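Local coordinates for protein ORF10 (Moritella marina, PDB 6RIW) that forms the ketosynthase–chain length factor didomain of a polyunsaturated fatty acid synthase, which probably condenses carrier-bound acyl units as the chain grows, at residues A[482-487]-A[845-850]; A[555-560]-A[576-581]; A[801-804]-A[809-812]; A[817-820]-A[826-829]. One frame throughout, in Å; residues are numbered along the deposited sequence.

How the contacts relate
All four contacts lie in the second ketosynthase-like half of the chain, by its order the chain length factor, and away from the magnesium site at M1 and K286. Contacts 2, 3 and 4 are nested in the loop that contact 1 closes. K848 joins three of them: its NZ forms a salt bridge with E801 OE1 of contact 3 at 2.9 Å and probably a hydrogen bond with S828 OG of contact 4 at 2.7 Å. Contacts 3 and 4 share helix 808-821, with centres about 9 Å apart, and A802 N probably bonds to S828 O. Contact 2 stands apart in the N-terminal part of this half, its centre about 16 Å from that of contact 1.

Contact 1 (A[482-487]-A[845-850]); sequences SNLAQF and SIIKTA
K848 NZ is gripped twice beyond the contact, by a salt bridge to E801 and a hydrogen bond to S828. The lysine chain is extended and runs away from helix 484-492. No hydrogen bond crosses between the segments, and the contact rests on apolar side chains. Its focus is the I847 CG2 methyl, which lies 3.8 Å from L484 CD1 and also 3.8 Å from F487 CE2. That methyl meets the phenyl ring at its edge, in the ring plane. F487 has CG anti to its own N (chi1 -166°), which turns the ring toward helix 841-854 and brings CE2 to 4.2 Å from K848 N. F478 meets the same ring with planes about 50° apart. The first turn of helix 484-492 is fixed by N483 as N-cap: OD1 accepts from Q486 N at 2.9 Å, with an N-H...O angle of 162°. Q486 OE1 separately accepts from S482 N, the residue before the N-cap. In the facing helix, T849 OG1 and T849 N approach S845 O from opposite faces of its plane. I846 packs on helix 668-682, as expected of the buried helix layer of a thiolase fold, here bordered by helix 484-492.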
ATOM      1  N   SER A 482       6.675  25.312  -3.245  1.00 18.10           N
ATOM      2  CA  SER A 482       6.094  24.446  -4.256  1.00 18.37           C
ATOM      3  C   SER A 482       7.121  23.819  -5.196  1.00 16.78           C
ATOM      4  O   SER A 482       6.738  23.002  -6.047  1.00 16.35           O
ATOM      5  CB  SER A 482       5.033  25.225  -5.045  1.00 22.70           C
ATOM      6  OG  SER A 482       5.613  26.309  -5.748  1.00 27.93           O
ATOM      7  N   ASN A 483       8.409  24.138  -5.046  1.00 17.22           N
ATOM      8  CA  ASN A 483       9.449  23.437  -5.787  1.00 15.58           C
ATOM      9  C   ASN A 483      10.737  23.460  -4.972  1.00 13.74           C
ATOM     10  O   ASN A 483      10.823  24.092  -3.914  1.00 14.76           O
ATOM     11  CB  ASN A 483       9.659  24.038  -7.197  1.00 19.17           C
ATOM     12  CG  ASN A 483      10.034  25.520  -7.156  1.00 19.98           C
ATOM     13  OD1 ASN A 483      10.760  25.956  -6.283  1.00 18.11           O
ATOM     14  ND2 ASN A 483       9.527  26.295  -8.120  1.00 24.24           N
ATOM     15  N   LEU A 484      11.752  22.773  -5.495  1.00 14.70           N
ATOM     16  CA  LEU A 484      13.004  22.640  -4.761  1.00 14.40           C
ATOM     17  C   LEU A 484      13.648  23.999  -4.490  1.00 12.30           C
ATOM     18  O   LEU A 484      14.195  24.226  -3.405  1.00 15.66           O
ATOM     19  CB  LEU A 484      13.960  21.732  -5.546  1.00 14.26           C
ATOM     20  CG  LEU A 484      15.213  21.331  -4.771  1.00 15.59           C
ATOM     21  CD1 LEU A 484      14.859  20.342  -3.672  1.00 17.68           C
ATOM     22  CD2 LEU A 484      16.260  20.729  -5.693  1.00 14.61           C
ATOM     23  N   ALA A 485      13.629  24.904  -5.476  1.00 15.50           N
ATOM     24  CA  ALA A 485      14.260  26.215  -5.288  1.00 20.12           C
ATOM     25  C   ALA A 485      13.625  26.980  -4.132  1.00 18.32           C
ATOM     26  O   ALA A 485      14.329  27.581  -3.307  1.00 17.97           O
ATOM     27  CB  ALA A 485      14.181  27.032  -6.590  1.00 20.92           C
ATOM     28  N   GLN A 486      12.295  26.934  -4.033  1.00 17.22           N
ATOM     29  CA  GLN A 486      11.591  27.624  -2.954  1.00 17.65           C
ATOM     30  C   GLN A 486      11.862  26.974  -1.602  1.00 16.82           C
ATOM     31  O   GLN A 486      12.016  27.664  -0.589  1.00 15.01           O
ATOM     32  CB  GLN A 486      10.086  27.652  -3.259  1.00 18.94           C
ATOM     33  CG  GLN A 486       9.693  28.626  -4.370  1.00 21.56           C
ATOM     34  CD  GLN A 486       8.210  28.518  -4.742  1.00 25.62           C
ATOM     35  OE1 GLN A 486       7.373  28.210  -3.895  1.00 23.31           O
ATOM     36  NE2 GLN A 486       7.888  28.773  -6.010  1.00 27.54           N
ATOM     37  N   PHE A 487      11.931  25.643  -1.566  1.00 16.13           N
ATOM     38  CA  PHE A 487      12.279  24.953  -0.327  1.00 16.09           C
ATOM     39  C   PHE A 487      13.696  25.317   0.116  1.00 15.64           C
ATOM     40  O   PHE A 487      13.951  25.545   1.305  1.00 13.87           O
ATOM     41  CB  PHE A 487      12.139  23.443  -0.564  1.00 16.35           C
ATOM     42  CG  PHE A 487      12.136  22.577   0.698  1.00 17.85           C
ATOM     43  CD1 PHE A 487      11.454  22.957   1.846  1.00 15.45           C
ATOM     44  CD2 PHE A 487      12.784  21.353   0.682  1.00 15.28           C
ATOM     45  CE1 PHE A 487      11.439  22.140   2.965  1.00 14.38           C
ATOM     46  CE2 PHE A 487      12.790  20.520   1.802  1.00 18.78           C
ATOM     47  CZ  PHE A 487      12.117  20.914   2.948  1.00 15.51           C
ATOM     48  N   SER A 845      13.248  15.263   5.495  1.00 10.46           N
ATOM     49  CA  SER A 845      14.532  15.297   6.205  1.00 12.18           C
ATOM     50  C   SER A 845      15.705  15.060   5.264  1.00 13.74           C
ATOM     51  O   SER A 845      16.755  15.708   5.394  1.00 12.45           O
ATOM     52  CB  SER A 845      14.562  14.241   7.303  1.00 14.09           C
ATOM     53  OG  SER A 845      13.523  14.446   8.233  1.00 18.33           O
ATOM     54  N   ILE A 846      15.576  14.081   4.367  1.00 13.12           N
ATOM     55  CA  ILE A 846      16.669  13.784   3.436  1.00 12.06           C
ATOM     56  C   ILE A 846      16.928  14.977   2.532  1.00 12.02           C
ATOM     57  O   ILE A 846      18.084  15.368   2.300  1.00 13.52           O
ATOM     58  CB  ILE A 846      16.350  12.515   2.626  1.00 10.49           C
ATOM     59  CG1 ILE A 846      16.553  11.273   3.506  1.00 12.76           C
ATOM     60  CG2 ILE A 846      17.243  12.443   1.355  1.00 15.52           C
ATOM     61  CD1 ILE A 846      16.097   9.940   2.843  1.00 11.44           C
ATOM     62  N   ILE A 847      15.866  15.602   2.024  1.00 11.50           N
ATOM     63  CA  ILE A 847      16.065  16.690   1.067  1.00 10.31           C
ATOM     64  C   ILE A 847      16.639  17.934   1.751  1.00 14.20           C
ATOM     65  O   ILE A 847      17.550  18.581   1.206  1.00 12.54           O
ATOM     66  CB  ILE A 847      14.757  16.992   0.322  1.00 11.42           C
ATOM     67  CG1 ILE A 847      14.470  15.815  -0.626  1.00 12.85           C
ATOM     68  CG2 ILE A 847      14.861  18.346  -0.458  1.00 15.08           C
ATOM     69  CD1 ILE A 847      13.236  16.014  -1.493  1.00 12.36           C
ATOM     70  N   LYS A 848      16.130  18.295   2.943  1.00 11.13           N
ATOM     71  CA  LYS A 848      16.771  19.367   3.709  1.00 12.93           C
ATOM     72  C   LYS A 848      18.267  19.099   3.872  1.00 14.55           C
ATOM     73  O   LYS A 848      19.108  19.984   3.644  1.00 13.45           O
ATOM     74  CB  LYS A 848      16.142  19.514   5.097  1.00 14.88           C
ATOM     75  CG  LYS A 848      16.974  20.430   6.022  1.00 16.29           C
ATOM     76  CD  LYS A 848      16.432  20.503   7.455  1.00 15.20           C
ATOM     77  CE  LYS A 848      17.439  21.132   8.431  1.00 21.24           C
ATOM     78  NZ  LYS A 848      16.939  21.105   9.836  1.00 19.01           N
ATOM     79  N   THR A 849      18.598  17.886   4.310  1.00 10.65           N
ATOM     80  CA  THR A 849      19.985  17.530   4.599  1.00 12.82           C
ATOM     81  C   THR A 849      20.825  17.536   3.330  1.00 16.64           C
ATOM     82  O   THR A 849      21.948  18.065   3.318  1.00 15.29           O
ATOM     83  CB  THR A 849      20.027  16.162   5.272  1.00 12.39           C
ATOM     84  OG1 THR A 849      19.278  16.200   6.496  1.00 12.12           O
ATOM     85  CG2 THR A 849      21.461  15.723   5.570  1.00 11.35           C
ATOM     86  N   ALA A 850      20.293  16.968   2.241  1.00 11.75           N
ATOM     87  CA  ALA A 850      21.034  16.980   0.978  1.00 14.99           C
ATOM     88  C   ALA A 850      21.262  18.401   0.464  1.00 17.77           C
ATOM     89  O   ALA A 850      22.338  18.703  -0.062  1.00 16.66           O
ATOM     90  CB  ALA A 850      20.303  16.148  -0.073  1.00 13.31           C
TER

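Contact 2 (A[555-560]-A[576-581])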
ATOM      1  N   LEU A 555      -1.547  13.114  -8.282  1.00 14.50           N
ATOM      2  CA  LEU A 555      -1.019  14.215  -9.092  1.00 17.55           C
ATOM      3  C   LEU A 555       0.217  14.837  -8.451  1.00 17.07           C
ATOM      4  O   LEU A 555       1.190  15.163  -9.142  1.00 17.14           O
ATOM      5  CB  LEU A 555      -2.098  15.280  -9.289  1.00 18.03           C
ATOM      6  CG  LEU A 555      -3.281  14.785 -10.117  1.00 19.40           C
ATOM      7  CD1 LEU A 555      -4.446  15.740 -10.013  1.00 22.94           C
ATOM      8  CD2 LEU A 555      -2.850  14.609 -11.552  1.00 25.95           C
ATOM      9  N   MET A 556       0.184  15.033  -7.129  1.00 16.26           N
ATOM     10  CA  MET A 556       1.336  15.606  -6.436  1.00 15.02           C
ATOM     11  C   MET A 556       2.565  14.729  -6.582  1.00 18.06           C
ATOM     12  O   MET A 556       3.667  15.242  -6.819  1.00 17.27           O
ATOM     13  CB  MET A 556       1.035  15.809  -4.953  1.00 19.06           C
ATOM     14  CG  MET A 556       0.024  16.875  -4.673  1.00 23.62           C
ATOM     15  SD  MET A 556       0.816  18.471  -4.431  1.00 35.76           S
ATOM     16  CE  MET A 556       1.661  18.208  -2.873  1.00 20.83           C
ATOM     17  N   MET A 557       2.404  13.405  -6.406  1.00 17.11           N
ATOM     18  CA  MET A 557       3.534  12.488  -6.534  1.00 15.11           C
ATOM     19  C   MET A 557       4.081  12.503  -7.957  1.00 16.01           C
ATOM     20  O   MET A 557       5.299  12.478  -8.174  1.00 15.58           O
ATOM     21  CB  MET A 557       3.110  11.062  -6.147  1.00 14.51           C
ATOM     22  CG  MET A 557       4.139   9.979  -6.536  1.00 18.30           C
ATOM     23  SD  MET A 557       3.827   9.261  -8.187  1.00 24.28           S
ATOM     24  CE  MET A 557       5.435   8.556  -8.560  1.00 20.29           C
ATOM     25  N   MET A 558       3.192  12.543  -8.940  1.00 13.58           N
ATOM     26  CA  MET A 558       3.635  12.467 -10.328  1.00 16.39           C
ATOM     27  C   MET A 558       4.462  13.686 -10.702  1.00 15.71           C
ATOM     28  O   MET A 558       5.475  13.570 -11.403  1.00 15.11           O
ATOM     29  CB  MET A 558       2.423  12.337 -11.249  1.00 16.53           C
ATOM     30  CG  MET A 558       1.792  10.953 -11.206  1.00 20.10           C
ATOM     31  SD  MET A 558       0.048  11.095 -11.649  1.00 31.05           S
ATOM     32  CE  MET A 558       0.236  11.242 -13.417  1.00 26.34           C
ATOM     33  N   GLN A 559       4.034  14.869 -10.252  1.00 16.07           N
ATOM     34  CA  GLN A 559       4.750  16.095 -10.591  1.00 16.12           C
ATOM     35  C   GLN A 559       6.151  16.119  -9.981  1.00 17.57           C
ATOM     36  O   GLN A 559       7.121  16.457 -10.670  1.00 16.66           O
ATOM     37  CB  GLN A 559       3.953  17.314 -10.139  1.00 20.21           C
ATOM     38  CG  GLN A 559       4.541  18.623 -10.569  1.00 24.74           C
ATOM     39  CD  GLN A 559       3.504  19.727 -10.578  1.00 32.35           C
ATOM     40  OE1 GLN A 559       3.069  20.186  -9.522  1.00 34.41           O
ATOM     41  NE2 GLN A 559       3.084  20.140 -11.776  1.00 33.20           N
ATOM     42  N   VAL A 560       6.287  15.781  -8.689  1.00 13.01           N
ATOM     43  CA  VAL A 560       7.621  15.862  -8.089  1.00 14.85           C
ATOM     44  C   VAL A 560       8.530  14.774  -8.650  1.00 14.46           C
ATOM     45  O   VAL A 560       9.733  15.002  -8.842  1.00 14.84           O
ATOM     46  CB  VAL A 560       7.578  15.825  -6.544  1.00 15.27           C
ATOM     47  CG1 VAL A 560       6.841  17.044  -5.983  1.00 15.45           C
ATOM     48  CG2 VAL A 560       6.971  14.497  -5.992  1.00 12.24           C
ATOM     49  N   VAL A 576      14.591   1.394 -15.010  1.00 15.94           N
ATOM     50  CA  VAL A 576      14.589   2.273 -13.842  1.00 16.57           C
ATOM     51  C   VAL A 576      13.418   1.870 -12.969  1.00 16.09           C
ATOM     52  O   VAL A 576      12.314   1.626 -13.480  1.00 15.53           O
ATOM     53  CB  VAL A 576      14.481   3.757 -14.245  1.00 14.62           C
ATOM     54  CG1 VAL A 576      14.153   4.685 -13.033  1.00 12.67           C
ATOM     55  CG2 VAL A 576      15.772   4.210 -14.896  1.00 15.83           C
ATOM     56  N   ALA A 577      13.652   1.806 -11.656  1.00 13.79           N
ATOM     57  CA  ALA A 577      12.607   1.481 -10.686  1.00 14.65           C
ATOM     58  C   ALA A 577      11.994   2.743 -10.074  1.00 15.18           C
ATOM     59  O   ALA A 577      12.646   3.783  -9.946  1.00 11.51           O
ATOM     60  CB  ALA A 577      13.161   0.587  -9.576  1.00 12.03           C
ATOM     61  N   VAL A 578      10.719   2.646  -9.701  1.00 13.52           N
ATOM     62  CA  VAL A 578       9.999   3.749  -9.067  1.00 12.49           C
ATOM     63  C   VAL A 578       9.415   3.218  -7.761  1.00 15.05           C
ATOM     64  O   VAL A 578       8.599   2.287  -7.783  1.00 15.77           O
ATOM     65  CB  VAL A 578       8.889   4.312  -9.970  1.00 14.58           C
ATOM     66  CG1 VAL A 578       8.188   5.494  -9.302  1.00 13.51           C
ATOM     67  CG2 VAL A 578       9.452   4.778 -11.341  1.00 14.52           C
ATOM     68  N   LEU A 579       9.862   3.765  -6.630  1.00 11.90           N
ATOM     69  CA  LEU A 579       9.354   3.372  -5.325  1.00 11.11           C
ATOM     70  C   LEU A 579       8.616   4.562  -4.740  1.00 12.96           C
ATOM     71  O   LEU A 579       9.169   5.664  -4.690  1.00 15.45           O
ATOM     72  CB  LEU A 579      10.495   2.952  -4.385  1.00 11.66           C
ATOM     73  CG  LEU A 579      11.497   1.927  -4.928  1.00 14.83           C
ATOM     74  CD1 LEU A 579      12.544   1.677  -3.875  1.00 11.47           C
ATOM     75  CD2 LEU A 579      10.794   0.609  -5.289  1.00 14.78           C
ATOM     76  N   VAL A 580       7.366   4.368  -4.325  1.00 10.88           N
ATOM     77  CA  VAL A 580       6.603   5.478  -3.756  1.00 10.08           C
ATOM     78  C   VAL A 580       6.339   5.176  -2.283  1.00 11.15           C
ATOM     79  O   VAL A 580       5.579   4.259  -1.954  1.00 10.61           O
ATOM     80  CB  VAL A 580       5.293   5.718  -4.516  1.00 13.18           C
ATOM     81  CG1 VAL A 580       4.514   6.871  -3.881  1.00 12.31           C
ATOM     82  CG2 VAL A 580       5.587   6.017  -6.000  1.00 15.87           C
ATOM     83  N   ALA A 581       6.941   5.969  -1.402  1.00  9.89           N
ATOM     84  CA  ALA A 581       6.659   5.905   0.025  1.00  9.88           C
ATOM     85  C   ALA A 581       5.336   6.597   0.314  1.00 12.74           C
ATOM     86  O   ALA A 581       5.148   7.761  -0.046  1.00 11.10           O
ATOM     87  CB  ALA A 581       7.792   6.566   0.813  1.00 10.73           C
TER
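M557 reaches from helix 552-567 to V578 and V580 of strand 576-581, a helix-on-sheet contact in the layered alpha/beta core of the thiolase fold. The strand runs parallel to both neighbours, 659-663 and 687-694, and its side chains alternate: V578 and V580 point at the helix, while L579 points away and packs on L675 of helix 668-682. The sheet is therefore lined by helices on both faces.

M557 alone bridges the gap from the helix side, and its torsions explain how. CG stands anti to the backbone N (chi1 168°), which carries the chain straight out from the helix toward the strand. At chi2 (-92°) the chain bends; chi3 is then extended (160°), and CE is delivered over the valines. The CA atoms of M557 and V580 are 8.1 Å apart, and no hydrogen bond crosses between the segments.

Both valines have the same rotamer, CG1 anti to N and CG2 anti to the carbonyl carbon; both offer CG1 to M557, and V580 adds CG2. M645 and I649 of helix 642-653, together with A691 and V693 of strand 687-694, also touch M557, so the methionine sits in an apolar setting on several sides. Strand 659-663 pairs antiparallel with strand 189-193 of the first ketosynthase half, as in the sheets that run across ketosynthase dimers.

CG of M557 is 4.1 Å from CG1 of V580. Its CE is 4.2 Å from CG1 of V578. In the closest approach, CE of M557 lies 3.6 Å from CG2 of V580.

Contact 3 (A[801-804]-A[809-812]); sequences EAHA and AENN
The loop that joins strand 797-801 to helix 808-821 turns back on the first turns of that helix, with the H803 ring toward E810 and the backbone of A804 against N811. In active ketosynthases the corresponding EAH or ECH loop carries a histidine of the active site; chain length factors as a class lack the full catalytic set, and no catalytic part is assigned to H803 here.

E810 OE1 comes in at the edge of the H803 ring, in its plane, 3.7 Å from both CD2 and NE2, with ring and carboxylate planes 70° apart. The two groups are joined through a water, 3.0 Å from H803 NE2 and donating to E810 OE1 at 2.9 Å. CG of H803 is anti to its N (chi1 -172°), which swings the imidazole toward the helix. OE1 is hydrogen-bonded to S805 OG as well as to the water.

N811 works on the backbone. Its OD1 lies 3.4 Å from A804 C, a packing contact, and is hydrogen-bonded to G806 N. The other amide atom, ND2, donates a hydrogen bond to a second water at 3.0 Å, and this water donates weakly to A804 O at 3.2 Å. A804 itself has a left-handed backbone, consistent with a sharp turn.

One turn further on, the E814 carboxylate accepts from H803 N and A804 N and ties the loop to the helix again. K831, in the helix after strand 826-828, binds H803 O, while E801 and A802 pair with strands 865-870 and 826-828, so the loop leaves the sheet between two parallel neighbours.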
ATOM      1  N   GLU A 801      19.851  15.717  12.210  1.00 14.06           N
ATOM      2  CA  GLU A 801      18.478  15.989  11.784  1.00 13.82           C
ATOM      3  C   GLU A 801      17.591  15.065  12.606  1.00 16.92           C
ATOM      4  O   GLU A 801      17.442  13.885  12.297  1.00 16.62           O
ATOM      5  CB  GLU A 801      18.337  15.779  10.275  1.00 14.15           C
ATOM      6  CG  GLU A 801      16.923  15.842   9.731  1.00 16.47           C
ATOM      7  CD  GLU A 801      16.333  17.238   9.724  1.00 20.29           C
ATOM      8  OE1 GLU A 801      17.098  18.223   9.924  1.00 21.33           O
ATOM      9  OE2 GLU A 801      15.088  17.337   9.518  1.00 18.96           O
ATOM     10  N   ALA A 802      17.055  15.578  13.707  1.00 15.37           N
ATOM     11  CA  ALA A 802      16.237  14.737  14.574  1.00 15.99           C
ATOM     12  C   ALA A 802      14.870  14.497  13.941  1.00 15.50           C
ATOM     13  O   ALA A 802      14.394  15.290  13.125  1.00 14.37           O
ATOM     14  CB  ALA A 802      16.059  15.401  15.944  1.00 15.52           C
ATOM     15  N   HIS A 803      14.241  13.384  14.319  1.00 13.45           N
ATOM     16  CA  HIS A 803      12.851  13.161  13.930  1.00 13.74           C
ATOM     17  C   HIS A 803      11.965  14.288  14.460  1.00 14.78           C
ATOM     18  O   HIS A 803      11.190  14.887  13.707  1.00 13.68           O
ATOM     19  CB  HIS A 803      12.403  11.786  14.454  1.00 14.24           C
ATOM     20  CG  HIS A 803      11.057  11.348  13.971  1.00 13.83           C
ATOM     21  ND1 HIS A 803      10.748  11.202  12.631  1.00 17.92           N
ATOM     22  CD2 HIS A 803       9.935  11.013  14.655  1.00 16.30           C
ATOM     23  CE1 HIS A 803       9.488  10.813  12.515  1.00 15.87           C
ATOM     24  NE2 HIS A 803       8.976  10.681  13.726  1.00 16.95           N
ATOM     25  N   ALA A 804      12.104  14.606  15.754  1.00 13.49           N
ATOM     26  CA  ALA A 804      11.439  15.736  16.417  1.00 12.31           C
ATOM     27  C   ALA A 804       9.954  15.834  16.049  1.00 11.15           C
ATOM     28  O   ALA A 804       9.460  16.873  15.612  1.00 13.63           O
ATOM     29  CB  ALA A 804      12.156  17.042  16.106  1.00 14.84           C
ATOM     30  N   ALA A 809       6.772  10.833  23.718  1.00 12.70           N
ATOM     31  CA  ALA A 809       7.658   9.696  23.936  1.00 15.15           C
ATOM     32  C   ALA A 809       8.780   9.646  22.900  1.00 14.43           C
ATOM     33  O   ALA A 809       9.901   9.217  23.211  1.00 13.02           O
ATOM     34  CB  ALA A 809       6.869   8.386  23.926  1.00 15.18           C
ATOM     35  N   GLU A 810       8.487  10.048  21.655  1.00 11.73           N
ATOM     36  CA  GLU A 810       9.526  10.077  20.621  1.00 13.46           C
ATOM     37  C   GLU A 810      10.529  11.192  20.878  1.00 13.09           C
ATOM     38  O   GLU A 810      11.755  10.967  20.844  1.00 11.28           O
ATOM     39  CB  GLU A 810       8.876  10.221  19.234  1.00 14.16           C
ATOM     40  CG  GLU A 810       8.078   8.961  18.847  1.00 14.62           C
ATOM     41  CD  GLU A 810       7.358   9.057  17.484  1.00 21.27           C
ATOM     42  OE1 GLU A 810       7.172  10.183  16.948  1.00 18.64           O
ATOM     43  OE2 GLU A 810       6.949   7.976  16.972  1.00 20.68           O
ATOM     44  N   ASN A 811      10.034  12.403  21.156  1.00 11.60           N
ATOM     45  CA  ASN A 811      10.945  13.501  21.467  1.00 13.26           C
ATOM     46  C   ASN A 811      11.820  13.165  22.669  1.00 15.60           C
ATOM     47  O   ASN A 811      13.022  13.465  22.674  1.00 15.24           O
ATOM     48  CB  ASN A 811      10.167  14.788  21.735  1.00 12.37           C
ATOM     49  CG  ASN A 811       9.805  15.532  20.464  1.00 15.80           C
ATOM     50  OD1 ASN A 811       9.744  14.949  19.375  1.00 15.23           O
ATOM     51  ND2 ASN A 811       9.561  16.825  20.592  1.00 16.02           N
ATOM     52  N   ASN A 812      11.234  12.554  23.703  1.00 15.91           N
ATOM     53  CA  ASN A 812      12.001  12.300  24.923  1.00 16.75           C
ATOM     54  C   ASN A 812      13.062  11.229  24.702  1.00 17.19           C
ATOM     55  O   ASN A 812      14.173  11.334  25.240  1.00 15.85           O
ATOM     56  CB  ASN A 812      11.070  11.913  26.075  1.00 15.97           C
ATOM     57  CG  ASN A 812      10.214  13.088  26.553  1.00 19.41           C
ATOM     58  OD1 ASN A 812      10.507  14.249  26.261  1.00 22.97           O
ATOM     59  ND2 ASN A 812       9.133  12.783  27.248  1.00 19.21           N
TER
HETATM   60  O   HOH W   1       6.075  10.536  14.332  1.00 14.59           O
HETATM   61  O   HOH W   2       9.265  18.674  18.220  1.00 20.83           O

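Contact 4 (A[817-820]-A[826-829]); sequences ALPT and SISS
I827 sends its side chain from strand 826-828 straight at helix 808-821, and its branches part at CB. CG2, anti to the backbone N, turns along the sheet toward the methyl of A802. CG1 stands anti to the carbonyl carbon (chi1 -63°) and leads toward the helix. From there the chain stays extended (chi2 169°) and ends in CD1, which does all the close touching across the two segments. CD1 is 4.0 Å from L818 CB and equally 4.0 Å from P819 CG, consecutive residues of the helix. The I827 side chain also packs on L734 and on V800 of strand 797-801. The parts joined are the helix and the second strand of a beta-alpha-beta crossover, strand 797-801, helix 808-821 and strand 826-828, with the strands parallel, as in the C-terminal half of thiolase folds. P819 lies across I827 at about a right angle. Having no N-H, the proline leaves a kink in the helix, and its ring stands at the exposed side of the contact. L818 lies deeper; beyond CB its side chain packs on I779 of helix 776-790, V800 of strand 797-801 and A802 in the loop after it.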
ATOM      1  N   ALA A 817      19.013  10.115  23.681  1.00 17.17           N
ATOM      2  CA  ALA A 817      20.009   9.415  22.868  1.00 18.98           C
ATOM      3  C   ALA A 817      20.890  10.348  22.036  1.00 16.61           C
ATOM      4  O   ALA A 817      22.105  10.119  21.932  1.00 19.57           O
ATOM      5  CB  ALA A 817      19.295   8.414  21.949  1.00 17.83           C
ATOM      6  N   LEU A 818      20.308  11.378  21.391  1.00 16.56           N
ATOM      7  CA  LEU A 818      21.071  12.123  20.390  1.00 15.71           C
ATOM      8  C   LEU A 818      22.180  12.971  21.008  1.00 20.33           C
ATOM      9  O   LEU A 818      23.298  12.967  20.468  1.00 20.93           O
ATOM     10  CB  LEU A 818      20.136  12.975  19.525  1.00 16.01           C
ATOM     11  CG  LEU A 818      19.134  12.152  18.701  1.00 18.27           C
ATOM     12  CD1 LEU A 818      18.305  13.078  17.825  1.00 18.04           C
ATOM     13  CD2 LEU A 818      19.835  11.098  17.856  1.00 18.60           C
ATOM     14  N   PRO A 819      21.951  13.730  22.086  1.00 22.76           N
ATOM     15  CA  PRO A 819      23.075  14.479  22.684  1.00 24.09           C
ATOM     16  C   PRO A 819      24.130  13.569  23.274  1.00 23.45           C
ATOM     17  O   PRO A 819      25.307  13.952  23.312  1.00 27.49           O
ATOM     18  CB  PRO A 819      22.402  15.349  23.761  1.00 26.12           C
ATOM     19  CG  PRO A 819      20.934  15.403  23.369  1.00 25.50           C
ATOM     20  CD  PRO A 819      20.663  14.054  22.732  1.00 21.02           C
ATOM     21  N   THR A 820      23.751  12.366  23.702  1.00 19.54           N
ATOM     22  CA  THR A 820      24.739  11.393  24.160  1.00 26.12           C
ATOM     23  C   THR A 820      25.602  10.885  23.011  1.00 28.27           C
ATOM     24  O   THR A 820      26.828  10.782  23.143  1.00 23.57           O
ATOM     25  CB  THR A 820      24.025  10.227  24.840  1.00 27.96           C
ATOM     26  OG1 THR A 820      23.257  10.735  25.941  1.00 32.04           O
ATOM     27  CG2 THR A 820      25.014   9.196  25.337  1.00 27.95           C
ATOM     28  N   SER A 826      24.903  20.196  16.657  1.00 20.69           N
ATOM     29  CA  SER A 826      23.623  20.868  16.815  1.00 21.51           C
ATOM     30  C   SER A 826      22.496  19.985  16.282  1.00 19.90           C
ATOM     31  O   SER A 826      22.681  19.210  15.344  1.00 19.03           O
ATOM     32  CB  SER A 826      23.646  22.218  16.093  1.00 24.68           C
ATOM     33  OG  SER A 826      23.953  22.049  14.711  1.00 31.06           O
ATOM     34  N   ILE A 827      21.322  20.110  16.896  1.00 18.61           N
ATOM     35  CA  ILE A 827      20.149  19.295  16.576  1.00 16.34           C
ATOM     36  C   ILE A 827      19.075  20.218  16.014  1.00 20.78           C
ATOM     37  O   ILE A 827      18.787  21.274  16.596  1.00 17.67           O
ATOM     38  CB  ILE A 827      19.638  18.538  17.815  1.00 20.77           C
ATOM     39  CG1 ILE A 827      20.684  17.544  18.319  1.00 19.36           C
ATOM     40  CG2 ILE A 827      18.299  17.825  17.529  1.00 18.97           C
ATOM     41  CD1 ILE A 827      20.334  16.961  19.699  1.00 19.33           C
ATOM     42  N   SER A 828      18.482  19.835  14.886  1.00 14.58           N
ATOM     43  CA  SER A 828      17.370  20.607  14.341  1.00 15.80           C
ATOM     44  C   SER A 828      16.425  19.643  13.625  1.00 15.51           C
ATOM     45  O   SER A 828      16.705  18.447  13.513  1.00 13.79           O
ATOM     46  CB  SER A 828      17.867  21.712  13.400  1.00 20.10           C
ATOM     47  OG  SER A 828      18.335  21.167  12.166  1.00 20.04           O
ATOM     48  N   SER A 829      15.297  20.166  13.138  1.00 16.57           N
ATOM     49  CA  SER A 829      14.367  19.333  12.366  1.00 14.49           C
ATOM     50  C   SER A 829      13.641  20.180  11.334  1.00 13.40           C
ATOM     51  O   SER A 829      13.150  21.273  11.638  1.00 12.85           O
ATOM     52  CB  SER A 829      13.324  18.640  13.252  1.00 17.85           C
ATOM     53  OG  SER A 829      12.310  17.995  12.466  1.00 17.37           O
TER